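Local atomic coordinates of immunoreactive 84kD antigen PG93 (Porphyromonas gingivalis, PDB entry 5M11), a protein that serves as an essential bacterial surface component of the type IX secretion system and binds zinc and calcium ions. Residues A[599-604]-A[615-620]; A[594-599]-A[610-615]. All coordinates share one frame; numbering follows the deposited sequence.

Contact 1. Residues A[599-604]-A[615-620]; sequences NHKWVA and EDCSKI. With ZN (zinc ion), chain E.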
ATOM      1  N   ASN A 599      23.748  12.923  -2.797  1.00 64.81           N
ATOM      2  CA  ASN A 599      23.365  13.853  -1.723  1.00 63.86           C
ATOM      3  C   ASN A 599      22.007  14.555  -2.052  1.00 66.95           C
ATOM      4  O   ASN A 599      21.661  15.575  -1.451  1.00 65.01           O
ATOM      5  CB  ASN A 599      24.482  14.872  -1.440  1.00 66.05           C
ATOM      6  CG  ASN A 599      24.546  15.392  -0.030  1.00 86.07           C
ATOM      7  OD1 ASN A 599      23.984  14.818   0.924  1.00 73.29           O
ATOM      8  ND2 ASN A 599      25.303  16.467   0.131  1.00 80.28           N
ATOM      9  N   HIS A 600      21.236  13.972  -2.995  1.00 64.51           N
ATOM     10  CA  HIS A 600      19.908  14.453  -3.365  1.00 64.84           C
ATOM     11  C   HIS A 600      18.927  13.898  -2.364  1.00 63.40           C
ATOM     12  O   HIS A 600      19.255  12.927  -1.684  1.00 61.55           O
ATOM     13  CB  HIS A 600      19.533  14.074  -4.806  1.00 67.65           C
ATOM     14  CG  HIS A 600      20.339  14.762  -5.869  1.00 74.13           C
ATOM     15  ND1 HIS A 600      20.582  14.154  -7.091  1.00 77.32           N
ATOM     16  CD2 HIS A 600      20.937  15.977  -5.860  1.00 78.70           C
ATOM     17  CE1 HIS A 600      21.306  15.014  -7.785  1.00 79.99           C
ATOM     18  NE2 HIS A 600      21.544  16.133  -7.088  1.00 81.23           N
ATOM     19  N   LYS A 601      17.754  14.525  -2.220  1.00 58.48           N
ATOM     20  CA  LYS A 601      16.801  14.124  -1.189  1.00 56.48           C
ATOM     21  C   LYS A 601      15.502  13.548  -1.742  1.00 62.92           C
ATOM     22  O   LYS A 601      14.846  14.181  -2.563  1.00 65.13           O
ATOM     23  CB  LYS A 601      16.487  15.332  -0.289  1.00 58.54           C
ATOM     24  CG  LYS A 601      17.537  15.602   0.791  1.00 57.21           C
ATOM     25  CD  LYS A 601      18.802  16.324   0.318  1.00 56.34           C
ATOM     26  CE  LYS A 601      19.887  16.147   1.346  1.00 55.96           C
ATOM     27  NZ  LYS A 601      21.155  16.841   0.994  1.00 60.51           N
ATOM     28  N   TRP A 602      15.129  12.338  -1.286  1.00 59.00           N
ATOM     29  CA  TRP A 602      13.862  11.699  -1.645  1.00 58.38           C
ATOM     30  C   TRP A 602      12.888  12.036  -0.542  1.00 62.41           C
ATOM     31  O   TRP A 602      13.111  11.672   0.611  1.00 61.02           O
ATOM     32  CB  TRP A 602      14.008  10.186  -1.861  1.00 55.64           C
ATOM     33  CG  TRP A 602      14.741   9.838  -3.120  1.00 57.50           C
ATOM     34  CD1 TRP A 602      16.072   9.564  -3.243  1.00 60.22           C
ATOM     35  CD2 TRP A 602      14.194   9.784  -4.446  1.00 58.83           C
ATOM     36  NE1 TRP A 602      16.383   9.317  -4.563  1.00 60.80           N
ATOM     37  CE2 TRP A 602      15.255   9.468  -5.326  1.00 63.12           C
ATOM     38  CE3 TRP A 602      12.911   9.997  -4.984  1.00 61.40           C
ATOM     39  CZ2 TRP A 602      15.074   9.363  -6.710  1.00 64.05           C
ATOM     40  CZ3 TRP A 602      12.732   9.886  -6.356  1.00 64.27           C
ATOM     41  CH2 TRP A 602      13.801   9.556  -7.200  1.00 65.37           C
ATOM     42  N   VAL A 603      11.872  12.836  -0.868  1.00 60.91           N
ATOM     43  CA  VAL A 603      10.885  13.290   0.105  1.00 60.85           C
ATOM     44  C   VAL A 603       9.500  12.649  -0.109  1.00 66.37           C
ATOM     45  O   VAL A 603       8.857  12.872  -1.146  1.00 68.33           O
ATOM     46  CB  VAL A 603      10.760  14.823   0.085  1.00 65.58           C
ATOM     47  CG1 VAL A 603       9.821  15.293   1.186  1.00 66.10           C
ATOM     48  CG2 VAL A 603      12.128  15.499   0.206  1.00 64.92           C
ATOM     49  N   ALA A 604       9.039  11.893   0.908  1.00 60.23           N
ATOM     50  CA  ALA A 604       7.699  11.326   0.994  1.00 59.51           C
ATOM     51  C   ALA A 604       6.797  12.327   1.685  1.00 66.15           C
ATOM     52  O   ALA A 604       7.188  12.908   2.709  1.00 66.34           O
ATOM     53  CB  ALA A 604       7.729  10.045   1.782  1.00 58.47           C
ATOM     54  N   GLU A 615      20.819  18.813  -3.770  1.00 72.01           N
ATOM     55  CA  GLU A 615      21.653  18.827  -2.564  1.00 72.01           C
ATOM     56  C   GLU A 615      21.036  19.689  -1.437  1.00 76.33           C
ATOM     57  O   GLU A 615      20.728  19.161  -0.370  1.00 73.36           O
ATOM     58  CB  GLU A 615      23.085  19.329  -2.890  1.00 75.79           C
ATOM     59  CG  GLU A 615      24.125  18.245  -3.144  1.00 89.96           C
ATOM     60  CD  GLU A 615      25.565  18.672  -2.904  1.00124.67           C
ATOM     61  OE1 GLU A 615      26.103  19.446  -3.730  1.00121.59           O
ATOM     62  OE2 GLU A 615      26.157  18.230  -1.890  1.00120.16           O
ATOM     63  N   ASP A 616      20.796  20.990  -1.709  1.00 76.37           N
ATOM     64  CA  ASP A 616      20.296  21.974  -0.742  1.00 77.11           C
ATOM     65  C   ASP A 616      18.769  22.078  -0.713  1.00 80.20           C
ATOM     66  O   ASP A 616      18.228  23.013  -0.106  1.00 81.15           O
ATOM     67  CB  ASP A 616      20.919  23.362  -1.032  1.00 82.32           C
ATOM     68  CG  ASP A 616      20.739  23.908  -2.442  1.00 94.57           C
ATOM     69  OD1 ASP A 616      20.065  23.232  -3.269  1.00 93.96           O
ATOM     70  OD2 ASP A 616      21.274  25.016  -2.723  1.00101.77           O
ATOM     71  N   CYS A 617      18.083  21.129  -1.378  1.00 75.27           N
ATOM     72  CA  CYS A 617      16.623  21.049  -1.496  1.00 75.36           C
ATOM     73  C   CYS A 617      16.007  22.295  -2.217  1.00 82.79           C
ATOM     74  O   CYS A 617      14.782  22.413  -2.253  1.00 82.63           O
ATOM     75  CB  CYS A 617      15.982  20.816  -0.128  1.00 74.36           C
ATOM     76  SG  CYS A 617      16.549  19.311   0.717  1.00 75.18           S
ATOM     77  N   SER A 618      16.851  23.183  -2.827  1.00 82.08           N
ATOM     78  CA  SER A 618      16.430  24.413  -3.514  1.00 85.10           C
ATOM     79  C   SER A 618      15.533  24.158  -4.707  1.00 90.53           C
ATOM     80  O   SER A 618      14.537  24.864  -4.873  1.00 92.95           O
ATOM     81  CB  SER A 618      17.633  25.210  -3.996  1.00 90.76           C
ATOM     82  OG  SER A 618      18.319  25.786  -2.902  1.00105.87           O
ATOM     83  N   LYS A 619      15.892  23.180  -5.557  1.00 84.33           N
ATOM     84  CA  LYS A 619      15.118  22.936  -6.754  1.00 84.34           C
ATOM     85  C   LYS A 619      14.563  21.505  -6.805  1.00 83.56           C
ATOM     86  O   LYS A 619      15.260  20.545  -6.450  1.00 81.78           O
ATOM     87  CB  LYS A 619      15.965  23.259  -7.998  1.00 89.28           C
ATOM     88  CG  LYS A 619      15.181  23.315  -9.332  1.00114.26           C
ATOM     89  CD  LYS A 619      13.990  24.292  -9.331  1.00124.31           C
ATOM     90  CE  LYS A 619      12.716  23.592  -9.743  1.00127.67           C
ATOM     91  NZ  LYS A 619      11.512  24.297  -9.235  1.00136.31           N
ATOM     92  N   ILE A 620      13.281  21.384  -7.233  1.00 77.15           N
ATOM     93  CA  ILE A 620      12.606  20.104  -7.415  1.00 74.08           C
ATOM     94  C   ILE A 620      13.196  19.473  -8.674  1.00 79.02           C
ATOM     95  O   ILE A 620      13.099  20.069  -9.753  1.00 82.16           O
ATOM     96  CB  ILE A 620      11.055  20.252  -7.495  1.00 77.32           C
ATOM     97  CG1 ILE A 620      10.486  20.982  -6.264  1.00 77.41           C
ATOM     98  CG2 ILE A 620      10.376  18.897  -7.700  1.00 75.17           C
ATOM     99  CD1 ILE A 620       9.171  21.777  -6.526  1.00 81.98           C
TER
HETATM  100 ZN    ZN E 804      22.604  17.954  -7.604  1.00 88.92          ZN
HETATM  101  O   HOH W   1      21.335  18.573  -9.577  1.00 62.83           O
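Lys601 reaches across to the backbone of Glu615, and its NZ donates to Glu615 O at 2.7 Å. The approach lies in the carbonyl plane, on a lone pair, with a C=O...N angle of 140°. The same NZ also bonds Asn599 O at 2.8 Å, tilted from that carbonyl's plane, and weakly Asn599 OD1. A bend at chi2 (79°) followed by an extended tail carries NZ to Asn599 O and Glu615 O. On its way the aliphatic chain lies alongside Cys617, with CD 3.8 Å from SG.

A second link joins the side chains of Asn599 and Glu615, which cross at about a right angle. Asn599 ND2 donates at 2.8 Å to the anti lone pair of Glu615 OE2, and the oxygen stays near the amide plane although amide and carboxylate are turned 51° apart. His600 adds the edge of its ring, CD2 lying 3.5 Å from Glu615 N, while its NE2 binds a zinc ion at 2.2 Å; a water also coordinates that metal.

Further out, Asp539 forms a salt bridge with Lys601, and His540 N donates to Asn599 OD1, fixing which way the amide faces. The ammonium group thus ties the start of strand 601-606 to the loop after strand 610-613 by a hydrogen bond to a backbone carbonyl, and Asp539 probably balances its buried charge.

Contact 2. Residues A[594-599]-A[610-615]; sequences VVDKLN and LYLLSE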
ATOM      1  N   VAL A 594      14.902  10.538   2.807  1.00 51.33           N
ATOM      2  CA  VAL A 594      15.999   9.622   2.511  1.00 49.86           C
ATOM      3  C   VAL A 594      17.005  10.401   1.634  1.00 57.72           C
ATOM      4  O   VAL A 594      16.579  11.247   0.843  1.00 59.37           O
ATOM      5  CB  VAL A 594      15.436   8.337   1.878  1.00 52.02           C
ATOM      6  CG1 VAL A 594      16.404   7.696   0.896  1.00 51.76           C
ATOM      7  CG2 VAL A 594      15.032   7.355   2.962  1.00 50.65           C
ATOM      8  N   VAL A 595      18.328  10.182   1.828  1.00 55.57           N
ATOM      9  CA  VAL A 595      19.368  10.924   1.100  1.00 56.90           C
ATOM     10  C   VAL A 595      20.202   9.993   0.167  1.00 63.80           C
ATOM     11  O   VAL A 595      20.772   8.979   0.603  1.00 63.13           O
ATOM     12  CB  VAL A 595      20.277  11.736   2.069  1.00 60.07           C
ATOM     13  CG1 VAL A 595      21.377  12.480   1.314  1.00 61.87           C
ATOM     14  CG2 VAL A 595      19.459  12.717   2.910  1.00 59.55           C
ATOM     15  N   ASP A 596      20.270  10.405  -1.118  1.00 62.48           N
ATOM     16  CA  ASP A 596      20.998   9.829  -2.260  1.00 63.40           C
ATOM     17  C   ASP A 596      22.499   9.718  -2.058  1.00 65.48           C
ATOM     18  O   ASP A 596      23.084  10.404  -1.226  1.00 64.44           O
ATOM     19  CB  ASP A 596      20.822  10.765  -3.494  1.00 67.56           C
ATOM     20  CG  ASP A 596      19.901  10.297  -4.601  1.00 83.91           C
ATOM     21  OD1 ASP A 596      19.184   9.290  -4.394  1.00 86.05           O
ATOM     22  OD2 ASP A 596      19.891  10.945  -5.687  1.00 90.01           O
ATOM     23  N   LYS A 597      23.124   8.956  -2.956  1.00 62.12           N
ATOM     24  CA  LYS A 597      24.558   8.776  -3.155  1.00 62.62           C
ATOM     25  C   LYS A 597      25.080  10.104  -3.725  1.00 67.77           C
ATOM     26  O   LYS A 597      26.241  10.476  -3.511  1.00 67.61           O
ATOM     27  CB  LYS A 597      24.748   7.598  -4.134  1.00 66.02           C
ATOM     28  CG  LYS A 597      26.169   7.245  -4.525  1.00 82.67           C
ATOM     29  CD  LYS A 597      26.197   6.108  -5.564  1.00 89.61           C
ATOM     30  CE  LYS A 597      25.987   6.555  -6.998  1.00 90.09           C
ATOM     31  NZ  LYS A 597      27.206   7.177  -7.585  1.00 97.41           N
ATOM     32  N   LEU A 598      24.172  10.836  -4.434  1.00 64.48           N
ATOM     33  CA  LEU A 598      24.425  12.148  -5.032  1.00 65.06           C
ATOM     34  C   LEU A 598      24.127  13.269  -4.055  1.00 70.88           C
ATOM     35  O   LEU A 598      24.240  14.438  -4.436  1.00 74.27           O
ATOM     36  CB  LEU A 598      23.586  12.358  -6.298  1.00 64.94           C
ATOM     37  CG  LEU A 598      23.725  11.359  -7.438  1.00 68.93           C
ATOM     38  CD1 LEU A 598      22.864  11.786  -8.606  1.00 70.66           C
ATOM     39  CD2 LEU A 598      25.163  11.173  -7.874  1.00 68.84           C
ATOM     40  N   ASN A 599      23.748  12.923  -2.797  1.00 64.81           N
ATOM     41  CA  ASN A 599      23.365  13.853  -1.723  1.00 63.86           C
ATOM     42  C   ASN A 599      22.007  14.555  -2.052  1.00 66.95           C
ATOM     43  O   ASN A 599      21.661  15.575  -1.451  1.00 65.01           O
ATOM     44  CB  ASN A 599      24.482  14.872  -1.440  1.00 66.05           C
ATOM     45  CG  ASN A 599      24.546  15.392  -0.030  1.00 86.07           C
ATOM     46  OD1 ASN A 599      23.984  14.818   0.924  1.00 73.29           O
ATOM     47  ND2 ASN A 599      25.303  16.467   0.131  1.00 80.28           N
ATOM     48  N   LEU A 610       5.567  11.939  -4.198  1.00 64.99           N
ATOM     49  CA  LEU A 610       6.997  11.797  -3.946  1.00 62.95           C
ATOM     50  C   LEU A 610       7.786  12.873  -4.681  1.00 67.86           C
ATOM     51  O   LEU A 610       7.551  13.122  -5.856  1.00 68.04           O
ATOM     52  CB  LEU A 610       7.459  10.382  -4.402  1.00 61.39           C
ATOM     53  CG  LEU A 610       8.936   9.986  -4.177  1.00 63.01           C
ATOM     54  CD1 LEU A 610       9.176   9.568  -2.759  1.00 60.77           C
ATOM     55  CD2 LEU A 610       9.349   8.867  -5.118  1.00 62.92           C
ATOM     56  N   TYR A 611       8.766  13.457  -3.997  1.00 65.32           N
ATOM     57  CA  TYR A 611       9.638  14.481  -4.568  1.00 66.20           C
ATOM     58  C   TYR A 611      11.088  14.069  -4.517  1.00 67.88           C
ATOM     59  O   TYR A 611      11.501  13.382  -3.586  1.00 64.20           O
ATOM     60  CB  TYR A 611       9.492  15.801  -3.798  1.00 68.22           C
ATOM     61  CG  TYR A 611       8.147  16.469  -3.938  1.00 71.14           C
ATOM     62  CD1 TYR A 611       7.913  17.401  -4.942  1.00 74.96           C
ATOM     63  CD2 TYR A 611       7.131  16.231  -3.016  1.00 71.81           C
ATOM     64  CE1 TYR A 611       6.696  18.065  -5.040  1.00 77.93           C
ATOM     65  CE2 TYR A 611       5.904  16.878  -3.113  1.00 75.47           C
ATOM     66  CZ  TYR A 611       5.682  17.778  -4.143  1.00 85.36           C
ATOM     67  OH  TYR A 611       4.460  18.395  -4.270  1.00 88.81           O
ATOM     68  N   LEU A 612      11.864  14.530  -5.497  1.00 66.41           N
ATOM     69  CA  LEU A 612      13.308  14.360  -5.551  1.00 65.86           C
ATOM     70  C   LEU A 612      13.868  15.753  -5.574  1.00 72.49           C
ATOM     71  O   LEU A 612      13.564  16.497  -6.504  1.00 75.91           O
ATOM     72  CB  LEU A 612      13.764  13.514  -6.765  1.00 66.11           C
ATOM     73  CG  LEU A 612      15.281  13.513  -7.123  1.00 70.40           C
ATOM     74  CD1 LEU A 612      16.155  12.996  -5.981  1.00 67.48           C
ATOM     75  CD2 LEU A 612      15.538  12.691  -8.363  1.00 73.77           C
ATOM     76  N   LEU A 613      14.616  16.140  -4.539  1.00 67.52           N
ATOM     77  CA  LEU A 613      15.195  17.487  -4.450  1.00 68.87           C
ATOM     78  C   LEU A 613      16.721  17.449  -4.595  1.00 71.74           C
ATOM     79  O   LEU A 613      17.332  16.411  -4.368  1.00 67.96           O
ATOM     80  CB  LEU A 613      14.805  18.170  -3.121  1.00 68.55           C
ATOM     81  CG  LEU A 613      13.314  18.229  -2.749  1.00 72.87           C
ATOM     82  CD1 LEU A 613      13.125  18.840  -1.376  1.00 71.97           C
ATOM     83  CD2 LEU A 613      12.500  19.001  -3.782  1.00 77.87           C
ATOM     84  N   SER A 614      17.328  18.597  -4.971  1.00 71.83           N
ATOM     85  CA  SER A 614      18.777  18.762  -5.133  1.00 71.95           C
ATOM     86  C   SER A 614      19.476  18.785  -3.767  1.00 72.95           C
ATOM     87  O   SER A 614      18.809  18.762  -2.732  1.00 69.33           O
ATOM     88  CB  SER A 614      19.091  20.032  -5.919  1.00 78.31           C
ATOM     89  OG  SER A 614      18.685  21.189  -5.207  1.00 87.82           O
ATOM     90  N   GLU A 615      20.819  18.813  -3.770  1.00 72.01           N
ATOM     91  CA  GLU A 615      21.653  18.827  -2.564  1.00 72.01           C
ATOM     92  C   GLU A 615      21.036  19.689  -1.437  1.00 76.33           C
ATOM     93  O   GLU A 615      20.728  19.161  -0.370  1.00 73.36           O
ATOM     94  CB  GLU A 615      23.085  19.329  -2.890  1.00 75.79           C
ATOM     95  CG  GLU A 615      24.125  18.245  -3.144  1.00 89.96           C
ATOM     96  CD  GLU A 615      25.565  18.672  -2.904  1.00124.67           C
ATOM     97  OE1 GLU A 615      26.103  19.446  -3.730  1.00121.59           O
ATOM     98  OE2 GLU A 615      26.157  18.230  -1.890  1.00120.16           O
TER
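Leu612 and Asp596 meet at the enclosed end of this contact, where the CD1 methyl of Leu612 comes within 4.3 Å of Asp596 OD2. CG anti to the backbone N (chi1 167°) and a bend at chi2 bring that branch to the oxygen. Few atoms meet directly, because strand 601-606 runs between strands 589-595 and 610-613 and residues 594-599 and 610-615 approach each other only around its start. Other parts of the chain complete the packing: Trp602 lies against Leu612, and Thr661 and Thr663 touch Asp596. A hydrogen bond from Trp602 NE1 to OD1 helps hold the Asp596 carboxylate, which lies close to the side chain of the zinc-binding His600.

Asn599 closes a type I beta turn begun at Asp596, whose O accepts a weak bond from Asn599 N at 3.0 Å. Besides its amide-carboxylate bond with Glu615, Asn599 makes a backbone touch there, Glu615 CA lying 3.4 Å from Asn599 O in a CA-H...O contact.

Towards solvent the fit slackens. Leu598 O lies 4.0 Å from Glu615 CG, a plain touch beside an exposed residue, and this carbonyl also takes a weak hydrogen bond from a tetraethylene glycol that probably came from the crystallisation liquor.

In Asp596, then, OD1 is satisfied by the indole N-H, while OD2 lies near both the Leu612 methyl and the side chain of His600. The carboxylate's negative charge may modestly polarise the nearby imidazole, whereas polar pairing across the two segments is concentrated at Asn599 and Glu615.

Contacts 1 and 2 have centres about 4 Å apart and share Asn599 and Glu615. Their segments alternate along the chain in the order 594-599, 599-604, 610-615, 615-620. They lie on, or on the connections between, the strands of one antiparallel sheet, in which 589-595, 601-606, 610-613 and 620-624 lie side by side in sequence order, a meander consistent with a beta-propeller blade. Contact 2 joins the turn after the first strand to the end of the third, and contact 1 joins the start of the second to the loop before the fourth. His600 comes just before strand 601-606, and the probable backbone bond between Lys601 O and Leu613 N directly after it fixes that end of the sheet beside the zinc ion.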